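Local atomic coordinates of putative C39-like peptidase (Bacillus anthracis, PDB entry 3ERV), a protein that is probably a papain-like cysteine peptidase of the C39-like family, inferred to cleave peptide bonds, although its substrate and biological role are unknown. Residues Gly87-Gly92 / Gly106-Pro111; Arg48-Thr53 / Tyr175-Val180; Glu134-Val139 / Ile183-Glu188. All coordinates share one frame; numbering follows the deposited sequence.

Contact 1: Gly87-Gly92 / Gly106-Pro111; sequences GNPNEG and GVYHGP
The carbonyl oxygen of Pro89 is the point on which the two segments close: Tyr108 N donates to Pro89 O over 2.8 Å. Tyr108 is the N-cap residue of helix 109-119, and the bond ties the start of that helix to an Asx turn in the connection between strands 85-86 and 93-94. In the turn, Asn88 OD1 is gripped twice by Asn90. The backbone N of Asn90 lies 2.8 Å from Asn88 OD1, tilted from the carbonyl plane, and makes the turn itself. Asn90 ND2, 2.9 Å from the same oxygen, approaches in that plane on a lone pair; this second bond steadies the Asn90 amide and leaves its OD1 facing the second segment. There it meets the edge of the Tyr108 ring, in plane and 3.5 Å from Tyr108 CD2, with amide and ring planes 69° apart. Over one face of the same ring sits Pro89 CG, 3.8 Å from the ring centroid and close to its normal, a CH-pi contact. With chi1 at -79°, the ring is anti to its own carbonyl carbon and lies alongside the proline. At the far end of the ring, Tyr108 OH is hydrogen-bonded to Tyr105 OH and Ser172 O, and Val171 of strand 169-173 touches both the ring and Pro89. The example shows how an interstrand turn can be fitted to the opening of a helix by one direct bond and one solvent bridge. A single water donates to Asn90 OD1 and accepts from Gly110 N in the first helical turn, while Pro111 CG presses to 3.3 Å from Asn90 O.

Contact 2: Arg48-Thr53 / Tyr175-Val180; sequences RGCEVT and YNEHCV
Cys50 and His178 meet obliquely. Cys50 CB is 3.7 Å from His178 ND1, and the sulfur lies 4.8 Å from the ring centroid, 63° off its normal. A chi1 of 63° places Cys50 SG between its own backbone N and carbonyl carbon, which sets the sulfur 3.5 Å from Cys179 N. Cys179 faces the helix from the strand: its CB packs against Cys50 SG and Glu51 CG, and its SG reaches the helix backbone, 3.6 Å from Glu51 CA. A cysteine at the N-terminus of a helix, set against a histidine on a strand of the sheet, is the signature of the papain-like fold, and the first turn of helix 50-61 facing strand 177-185 is a worked example of it. Cys50 and His178 probably serve as nucleophile and general base, with Asp194, hydrogen-bonded to His178 NE2, as the third member of a Cys-His-Asp triad. Beside this pair, Glu51 and Glu177 send their side chains at each other from opposite directions, each chain bent at chi2, their carboxylate planes 32° apart. Glu51 OE2 lies 2.5 Å from Glu177 OE2, an approach so short that it is consistent with a proton being held between the two acids. The same Glu51 oxygen also accepts from Val107 N, outside the two segments.

Contact 3: Glu134-Val139 / Ile183-Glu188; sequences ELYKSV and IGYDQE
Tyr136 is the first residue of helix 134-139 to reach strand 183-185, and it meets Tyr185 with three of its parts. Its CB stands over one face of the Tyr185 ring, 4.1 Å from the centroid, in a CH-pi contact displaced toward the rim. Its own ring slants across its partner: the centroids are 4.8 Å apart and the planes are inclined by 41°, and the closest side-chain atoms are Tyr136 CD1 and Tyr185 CD2 at 3.6 Å. Its carbonyl oxygen, finally, lies 3.5 Å from Tyr185 CE2. Beyond the rings, Tyr136 OH is hydrogen-bonded to Glu210 of helix 206-215, and Arg206 from that helix touches both tyrosines. One turn on, Val139 meets the strand two residues before Tyr185, at Ile183. With chi1 at 173°, its CG1 branch is anti to the backbone N and enters at the edge of the Tyr185 ring, 4.1 Å from Tyr185 CE2, while also resting 3.7 Å from Ile183 O. Helix and strand axes pass 8.4 Å apart at 117°. The contact illustrates how a helix lies across the end of a strand in the antiparallel sheet of a probably papain-like domain, here where Ile183 and Gly184 both face Tyr191 in a classic beta bulge.

Contacts 1 and 2 form one continuous region, their centres 12 Å apart: Val107 N of contact 1 lies 3.0 Å from Glu51 OE2 of contact 2 in a probable hydrogen bond, and Gly106 lies beside the same carboxylate. Segment 106-111, which carries the bond to Pro89, is thereby tied, through one acidic side chain, to the helix start that carries the putative nucleophile. Contact 3 uses the far end of strand 177-185, the strand that bears His178 in contact 2, with centres about 20 Å apart. It therefore belongs to the framework remote from the presumed catalytic site; contacts 1 and 3 lie on opposite sides of the chain's centre, nearest atoms about 11 Å apart.

Contact 1: Gly87-Gly92 / Gly106-Pro111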
loop_
_atom_site.group_PDB
_atom_site.type_symbol
_atom_site.label_atom_id
_atom_site.label_comp_id
_atom_site.label_asym_id
_atom_site.label_seq_id
_atom_site.Cartn_x
_atom_site.Cartn_y
_atom_site.Cartn_z
ATOM N N GLY A 87 9.132 14.521 -8.408
ATOM C CA GLY A 87 8.655 14.337 -7.035
ATOM C C GLY A 87 9.091 13.007 -6.483
ATOM O O GLY A 87 9.222 12.014 -7.226
ATOM N N ASN A 88 9.304 12.986 -5.170
ATOM C CA ASN A 88 9.700 11.794 -4.436
ATOM C C ASN A 88 8.504 11.166 -3.732
ATOM O O ASN A 88 7.834 11.834 -2.924
ATOM C CB ASN A 88 10.755 12.159 -3.378
ATOM C CG ASN A 88 11.536 10.930 -2.849
ATOM O OD1 ASN A 88 10.977 9.835 -2.591
ATOM N ND2 ASN A 88 12.857 11.115 -2.691
ATOM N N PRO A 89 8.217 9.881 -4.028
ATOM C CA PRO A 89 7.031 9.273 -3.355
ATOM C C PRO A 89 7.254 9.020 -1.864
ATOM O O PRO A 89 6.286 8.696 -1.131
ATOM C CB PRO A 89 6.806 7.952 -4.099
ATOM C CG PRO A 89 8.212 7.611 -4.715
ATOM C CD PRO A 89 8.824 9.001 -5.050
ATOM N N ASN A 90 8.516 9.144 -1.427
ATOM C CA ASN A 90 8.827 9.170 -0.018
ATOM C C ASN A 90 8.487 10.507 0.626
ATOM O O ASN A 90 8.399 10.604 1.855
ATOM C CB ASN A 90 10.283 8.774 0.251
ATOM C CG ASN A 90 10.608 7.338 -0.241
ATOM O OD1 ASN A 90 10.170 6.336 0.331
ATOM N ND2 ASN A 90 11.367 7.257 -1.332
ATOM N N GLU A 91 8.267 11.539 -0.181
ATOM C CA GLU A 91 7.881 12.835 0.386
ATOM C C GLU A 91 6.345 13.064 0.379
ATOM O O GLU A 91 5.773 13.577 1.334
ATOM C CB GLU A 91 8.602 13.969 -0.298
ATOM C CG GLU A 91 8.660 15.199 0.588
ATOM C CD GLU A 91 9.081 16.459 -0.179
ATOM O OE1 GLU A 91 9.861 16.316 -1.161
ATOM O OE2 GLU A 91 8.647 17.577 0.207
ATOM N N GLY A 92 5.692 12.634 -0.682
ATOM C CA GLY A 92 4.241 12.724 -0.743
ATOM C C GLY A 92 3.738 11.918 -1.923
ATOM O O GLY A 92 4.548 11.340 -2.692
ATOM N N GLY A 106 2.368 7.570 -7.326
ATOM C CA GLY A 106 1.834 6.889 -6.129
ATOM C C GLY A 106 2.548 7.502 -4.947
ATOM O O GLY A 106 3.161 8.579 -5.065
ATOM N N VAL A 107 2.504 6.814 -3.818
ATOM C CA VAL A 107 3.060 7.347 -2.588
ATOM C C VAL A 107 3.629 6.152 -1.843
ATOM O O VAL A 107 3.095 5.046 -1.937
ATOM C CB VAL A 107 1.982 8.090 -1.735
ATOM C CG1 VAL A 107 0.873 7.110 -1.335
ATOM C CG2 VAL A 107 2.616 8.691 -0.481
ATOM N N TYR A 108 4.727 6.353 -1.128
ATOM C CA TYR A 108 5.375 5.251 -0.440
ATOM C C TYR A 108 4.994 5.250 1.050
ATOM O O TYR A 108 4.135 6.003 1.490
ATOM C CB TYR A 108 6.892 5.287 -0.679
ATOM C CG TYR A 108 7.322 4.731 -2.037
ATOM C CD1 TYR A 108 6.374 4.171 -2.907
ATOM C CD2 TYR A 108 8.689 4.719 -2.442
ATOM C CE1 TYR A 108 6.735 3.642 -4.139
ATOM C CE2 TYR A 108 9.069 4.175 -3.689
ATOM C CZ TYR A 108 8.069 3.628 -4.534
ATOM O OH TYR A 108 8.365 3.072 -5.790
ATOM N N HIS A 109 5.638 4.393 1.829
ATOM C CA HIS A 109 5.210 4.133 3.173
ATOM C C HIS A 109 5.272 5.356 4.136
ATOM O O HIS A 109 4.431 5.485 5.015
ATOM C CB HIS A 109 6.006 2.946 3.741
ATOM C CG HIS A 109 7.425 3.288 4.078
ATOM N ND1 HIS A 109 7.814 3.676 5.346
ATOM C CD2 HIS A 109 8.540 3.339 3.309
ATOM C CE1 HIS A 109 9.116 3.941 5.346
ATOM N NE2 HIS A 109 9.579 3.739 4.122
ATOM N N GLY A 110 6.250 6.249 3.990
ATOM C CA GLY A 110 6.381 7.352 4.981
ATOM C C GLY A 110 5.128 8.232 5.098
ATOM O O GLY A 110 4.461 8.323 6.164
ATOM N N PRO A 111 4.789 8.911 4.008
ATOM C CA PRO A 111 3.627 9.807 3.926
ATOM C C PRO A 111 2.358 8.992 4.171
ATOM O O PRO A 111 1.417 9.443 4.812
ATOM C CB PRO A 111 3.675 10.303 2.452
ATOM C CG PRO A 111 5.159 10.066 2.015
ATOM C CD PRO A 111 5.518 8.794 2.737
HETATM O O HOH W 1 8.590 6.699 2.547
#

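Contact 2: Arg48-Thr53 / Tyr175-Val180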
loop_
_atom_site.group_PDB
_atom_site.type_symbol
_atom_site.label_atom_id
_atom_site.label_comp_id
_atom_site.label_asym_id
_atom_site.label_seq_id
_atom_site.Cartn_x
_atom_site.Cartn_y
_atom_site.Cartn_z
ATOM N N ARG A 48 -5.651 6.862 -9.540
ATOM C CA ARG A 48 -4.452 6.438 -8.850
ATOM C C ARG A 48 -4.659 6.310 -7.346
ATOM O O ARG A 48 -3.813 6.746 -6.558
ATOM C CB ARG A 48 -3.263 7.365 -9.129
ATOM C CG ARG A 48 -2.762 7.294 -10.564
ATOM C CD ARG A 48 -1.488 8.123 -10.820
ATOM N NE ARG A 48 -1.222 8.243 -12.270
ATOM C CZ ARG A 48 -1.713 9.196 -13.077
ATOM N NH1 ARG A 48 -2.489 10.189 -12.604
ATOM N NH2 ARG A 48 -1.404 9.183 -14.385
ATOM N N GLY A 49 -5.769 5.707 -6.948
ATOM C CA GLY A 49 -6.069 5.608 -5.534
ATOM C C GLY A 49 -5.777 4.304 -4.800
ATOM O O GLY A 49 -6.351 4.083 -3.744
ATOM N N CYS A 50 -4.903 3.442 -5.317
ATOM C CA CYS A 50 -4.658 2.141 -4.660
ATOM C C CYS A 50 -4.120 2.284 -3.217
ATOM O O CYS A 50 -4.569 1.592 -2.329
ATOM C CB CYS A 50 -3.748 1.216 -5.492
ATOM S SG CYS A 50 -2.040 1.815 -5.772
ATOM N N GLU A 51 -3.144 3.163 -2.982
ATOM C CA GLU A 51 -2.683 3.346 -1.587
ATOM C C GLU A 51 -3.723 3.897 -0.603
ATOM O O GLU A 51 -3.903 3.362 0.529
ATOM C CB GLU A 51 -1.435 4.235 -1.560
ATOM C CG GLU A 51 -0.320 3.788 -2.500
ATOM C CD GLU A 51 -0.239 4.491 -3.859
ATOM O OE1 GLU A 51 -1.232 5.094 -4.320
ATOM O OE2 GLU A 51 0.847 4.380 -4.522
ATOM N N VAL A 52 -4.404 4.970 -0.989
ATOM C CA VAL A 52 -5.387 5.535 -0.064
ATOM C C VAL A 52 -6.609 4.609 0.089
ATOM O O VAL A 52 -7.283 4.616 1.130
ATOM C CB VAL A 52 -5.831 6.992 -0.410
ATOM C CG1 VAL A 52 -4.628 7.987 -0.365
ATOM C CG2 VAL A 52 -6.622 7.096 -1.762
ATOM N N THR A 53 -6.915 3.846 -0.952
ATOM C CA THR A 53 -8.073 2.945 -0.890
ATOM C C THR A 53 -7.797 1.748 0.026
ATOM O O THR A 53 -8.688 1.364 0.794
ATOM C CB THR A 53 -8.545 2.496 -2.310
ATOM O OG1 THR A 53 -8.863 3.658 -3.090
ATOM C CG2 THR A 53 -9.798 1.645 -2.219
ATOM N N TYR A 175 6.071 1.615 -13.207
ATOM C CA TYR A 175 4.670 1.972 -13.436
ATOM C C TYR A 175 3.737 0.788 -13.247
ATOM O O TYR A 175 2.560 0.853 -13.546
ATOM C CB TYR A 175 4.495 2.620 -14.804
ATOM C CG TYR A 175 5.680 3.490 -15.195
ATOM C CD1 TYR A 175 5.754 4.835 -14.810
ATOM C CD2 TYR A 175 6.736 2.954 -15.958
ATOM C CE1 TYR A 175 6.844 5.636 -15.183
ATOM C CE2 TYR A 175 7.839 3.741 -16.352
ATOM C CZ TYR A 175 7.890 5.074 -15.951
ATOM O OH TYR A 175 8.978 5.842 -16.336
ATOM N N ASN A 176 4.301 -0.290 -12.751
ATOM C CA ASN A 176 3.598 -1.461 -12.261
ATOM C C ASN A 176 3.254 -1.295 -10.757
ATOM O O ASN A 176 2.648 -2.181 -10.173
ATOM C CB ASN A 176 4.620 -2.647 -12.303
ATOM C CG ASN A 176 4.740 -3.274 -13.655
ATOM O OD1 ASN A 176 4.060 -4.261 -13.933
ATOM N ND2 ASN A 176 5.617 -2.725 -14.516
ATOM N N GLU A 177 3.757 -0.232 -10.117
ATOM C CA GLU A 177 3.568 -0.059 -8.654
ATOM C C GLU A 177 2.104 -0.244 -8.293
ATOM O O GLU A 177 1.220 0.283 -8.968
ATOM C CB GLU A 177 4.014 1.342 -8.172
ATOM C CG GLU A 177 3.889 1.569 -6.628
ATOM C CD GLU A 177 2.664 2.400 -6.162
ATOM O OE1 GLU A 177 1.837 2.839 -6.992
ATOM O OE2 GLU A 177 2.516 2.596 -4.925
ATOM N N HIS A 178 1.865 -0.964 -7.211
ATOM C CA HIS A 178 0.534 -1.244 -6.752
ATOM C C HIS A 178 0.458 -1.347 -5.212
ATOM O O HIS A 178 1.481 -1.500 -4.502
ATOM C CB HIS A 178 0.019 -2.517 -7.430
ATOM C CG HIS A 178 -1.472 -2.709 -7.313
ATOM N ND1 HIS A 178 -2.375 -1.665 -7.416
ATOM C CD2 HIS A 178 -2.215 -3.823 -7.100
ATOM C CE1 HIS A 178 -3.605 -2.127 -7.278
ATOM N NE2 HIS A 178 -3.537 -3.433 -7.078
ATOM N N CYS A 179 -0.751 -1.268 -4.669
ATOM C CA CYS A 179 -0.880 -1.317 -3.210
ATOM C C CYS A 179 -2.130 -2.066 -2.868
ATOM O O CYS A 179 -3.179 -1.817 -3.435
ATOM C CB CYS A 179 -0.903 0.106 -2.629
ATOM S SG CYS A 179 -1.143 0.156 -0.847
ATOM N N VAL A 180 -2.010 -2.997 -1.935
ATOM C CA VAL A 180 -3.111 -3.898 -1.572
ATOM C C VAL A 180 -3.094 -4.117 -0.046
ATOM O O VAL A 180 -2.153 -3.732 0.648
ATOM C CB VAL A 180 -3.050 -5.295 -2.348
ATOM C CG1 VAL A 180 -2.962 -5.115 -3.897
ATOM C CG2 VAL A 180 -1.921 -6.160 -1.841
#

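Contact 3: Glu134-Val139 / Ile183-Glu188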
loop_
_atom_site.group_PDB
_atom_site.type_symbol
_atom_site.label_atom_id
_atom_site.label_comp_id
_atom_site.label_asym_id
_atom_site.label_seq_id
_atom_site.Cartn_x
_atom_site.Cartn_y
_atom_site.Cartn_z
ATOM N N GLU A 134 6.875 -11.152 10.320
ATOM C CA GLU A 134 6.268 -10.121 11.130
ATOM C C GLU A 134 4.875 -9.773 10.592
ATOM O O GLU A 134 3.936 -9.573 11.373
ATOM C CB GLU A 134 7.112 -8.849 11.069
ATOM C CG GLU A 134 8.392 -8.935 11.843
ATOM C CD GLU A 134 8.098 -8.877 13.312
ATOM O OE1 GLU A 134 8.316 -9.915 13.990
ATOM O OE2 GLU A 134 7.591 -7.805 13.765
ATOM N N LEU A 135 4.767 -9.661 9.271
ATOM C CA LEU A 135 3.495 -9.277 8.664
ATOM C C LEU A 135 2.444 -10.353 8.913
ATOM O O LEU A 135 1.294 -10.053 9.261
ATOM C CB LEU A 135 3.643 -8.955 7.167
ATOM C CG LEU A 135 4.034 -7.508 6.778
ATOM C CD1 LEU A 135 5.392 -7.136 7.351
ATOM C CD2 LEU A 135 4.020 -7.290 5.259
ATOM N N TYR A 136 2.855 -11.604 8.766
ATOM C CA TYR A 136 1.964 -12.731 9.022
ATOM C C TYR A 136 1.541 -12.792 10.505
ATOM O O TYR A 136 0.400 -13.156 10.827
ATOM C CB TYR A 136 2.622 -14.053 8.578
ATOM C CG TYR A 136 2.921 -14.130 7.090
ATOM C CD1 TYR A 136 2.004 -13.681 6.157
ATOM C CD2 TYR A 136 4.106 -14.705 6.623
ATOM C CE1 TYR A 136 2.259 -13.755 4.800
ATOM C CE2 TYR A 136 4.366 -14.805 5.287
ATOM C CZ TYR A 136 3.449 -14.325 4.367
ATOM O OH TYR A 136 3.718 -14.408 3.013
ATOM N N LYS A 137 2.459 -12.431 11.403
ATOM C CA LYS A 137 2.127 -12.360 12.809
ATOM C C LYS A 137 1.026 -11.333 13.005
ATOM O O LYS A 137 0.083 -11.585 13.755
ATOM C CB LYS A 137 3.342 -11.946 13.642
ATOM C CG LYS A 137 4.174 -13.131 14.176
ATOM C CD LYS A 137 5.552 -12.684 14.694
ATOM C CE LYS A 137 5.536 -11.241 15.234
ATOM N NZ LYS A 137 4.718 -11.028 16.478
ATOM N N SER A 138 1.172 -10.170 12.359
ATOM C CA SER A 138 0.161 -9.099 12.444
ATOM C C SER A 138 -1.202 -9.643 12.027
ATOM O O SER A 138 -2.190 -9.481 12.733
ATOM C CB SER A 138 0.516 -7.905 11.550
ATOM O OG SER A 138 -0.492 -6.882 11.637
ATOM N N VAL A 139 -1.238 -10.293 10.871
ATOM C CA VAL A 139 -2.483 -10.822 10.340
ATOM C C VAL A 139 -3.057 -11.868 11.290
ATOM O O VAL A 139 -4.256 -11.896 11.602
ATOM C CB VAL A 139 -2.234 -11.470 8.969
ATOM C CG1 VAL A 139 -3.513 -12.191 8.471
ATOM C CG2 VAL A 139 -1.691 -10.402 7.963
ATOM N N ILE A 183 -4.606 -9.727 3.934
ATOM C CA ILE A 183 -5.609 -10.087 4.882
ATOM C C ILE A 183 -5.555 -11.556 5.286
ATOM O O ILE A 183 -6.383 -12.013 6.091
ATOM C CB ILE A 183 -7.033 -9.777 4.365
ATOM C CG1 ILE A 183 -7.432 -10.720 3.206
ATOM C CG2 ILE A 183 -7.229 -8.222 4.060
ATOM C CD1 ILE A 183 -8.981 -10.684 2.929
ATOM N N GLY A 184 -4.597 -12.297 4.746
ATOM C CA GLY A 184 -4.552 -13.727 5.046
ATOM C C GLY A 184 -3.418 -14.482 4.374
ATOM O O GLY A 184 -2.747 -13.951 3.491
ATOM N N TYR A 185 -3.201 -15.722 4.800
ATOM C CA TYR A 185 -2.155 -16.568 4.205
ATOM C C TYR A 185 -2.404 -18.045 4.479
ATOM O O TYR A 185 -3.006 -18.416 5.492
ATOM C CB TYR A 185 -0.779 -16.189 4.767
ATOM C CG TYR A 185 -0.667 -16.343 6.266
ATOM C CD1 TYR A 185 -0.151 -17.516 6.842
ATOM C CD2 TYR A 185 -1.083 -15.316 7.125
ATOM C CE1 TYR A 185 -0.044 -17.658 8.235
ATOM C CE2 TYR A 185 -0.979 -15.448 8.496
ATOM C CZ TYR A 185 -0.464 -16.623 9.059
ATOM O OH TYR A 185 -0.385 -16.735 10.450
ATOM N N ASP A 186 -1.950 -18.887 3.557
ATOM C CA ASP A 186 -1.786 -20.318 3.859
ATOM C C ASP A 186 -0.404 -20.778 3.371
ATOM O O ASP A 186 0.459 -19.950 3.065
ATOM C CB ASP A 186 -2.958 -21.195 3.350
ATOM C CG ASP A 186 -3.145 -21.135 1.851
ATOM O OD1 ASP A 186 -2.139 -20.961 1.138
ATOM O OD2 ASP A 186 -4.296 -21.262 1.370
ATOM N N GLN A 187 -0.175 -22.085 3.326
ATOM C CA GLN A 187 1.156 -22.572 3.007
ATOM C C GLN A 187 1.557 -22.141 1.589
ATOM O O GLN A 187 2.681 -21.712 1.330
ATOM C CB GLN A 187 1.213 -24.090 3.164
ATOM C CG GLN A 187 2.556 -24.593 3.664
ATOM C CD GLN A 187 2.591 -26.114 3.800
ATOM O OE1 GLN A 187 3.642 -26.745 3.586
ATOM N NE2 GLN A 187 1.441 -26.716 4.147
ATOM N N GLU A 188 0.609 -22.230 0.675
ATOM C CA GLU A 188 0.893 -21.953 -0.700
ATOM C C GLU A 188 0.524 -20.534 -1.143
ATOM O O GLU A 188 1.079 -20.039 -2.134
ATOM C CB GLU A 188 0.127 -22.950 -1.572
#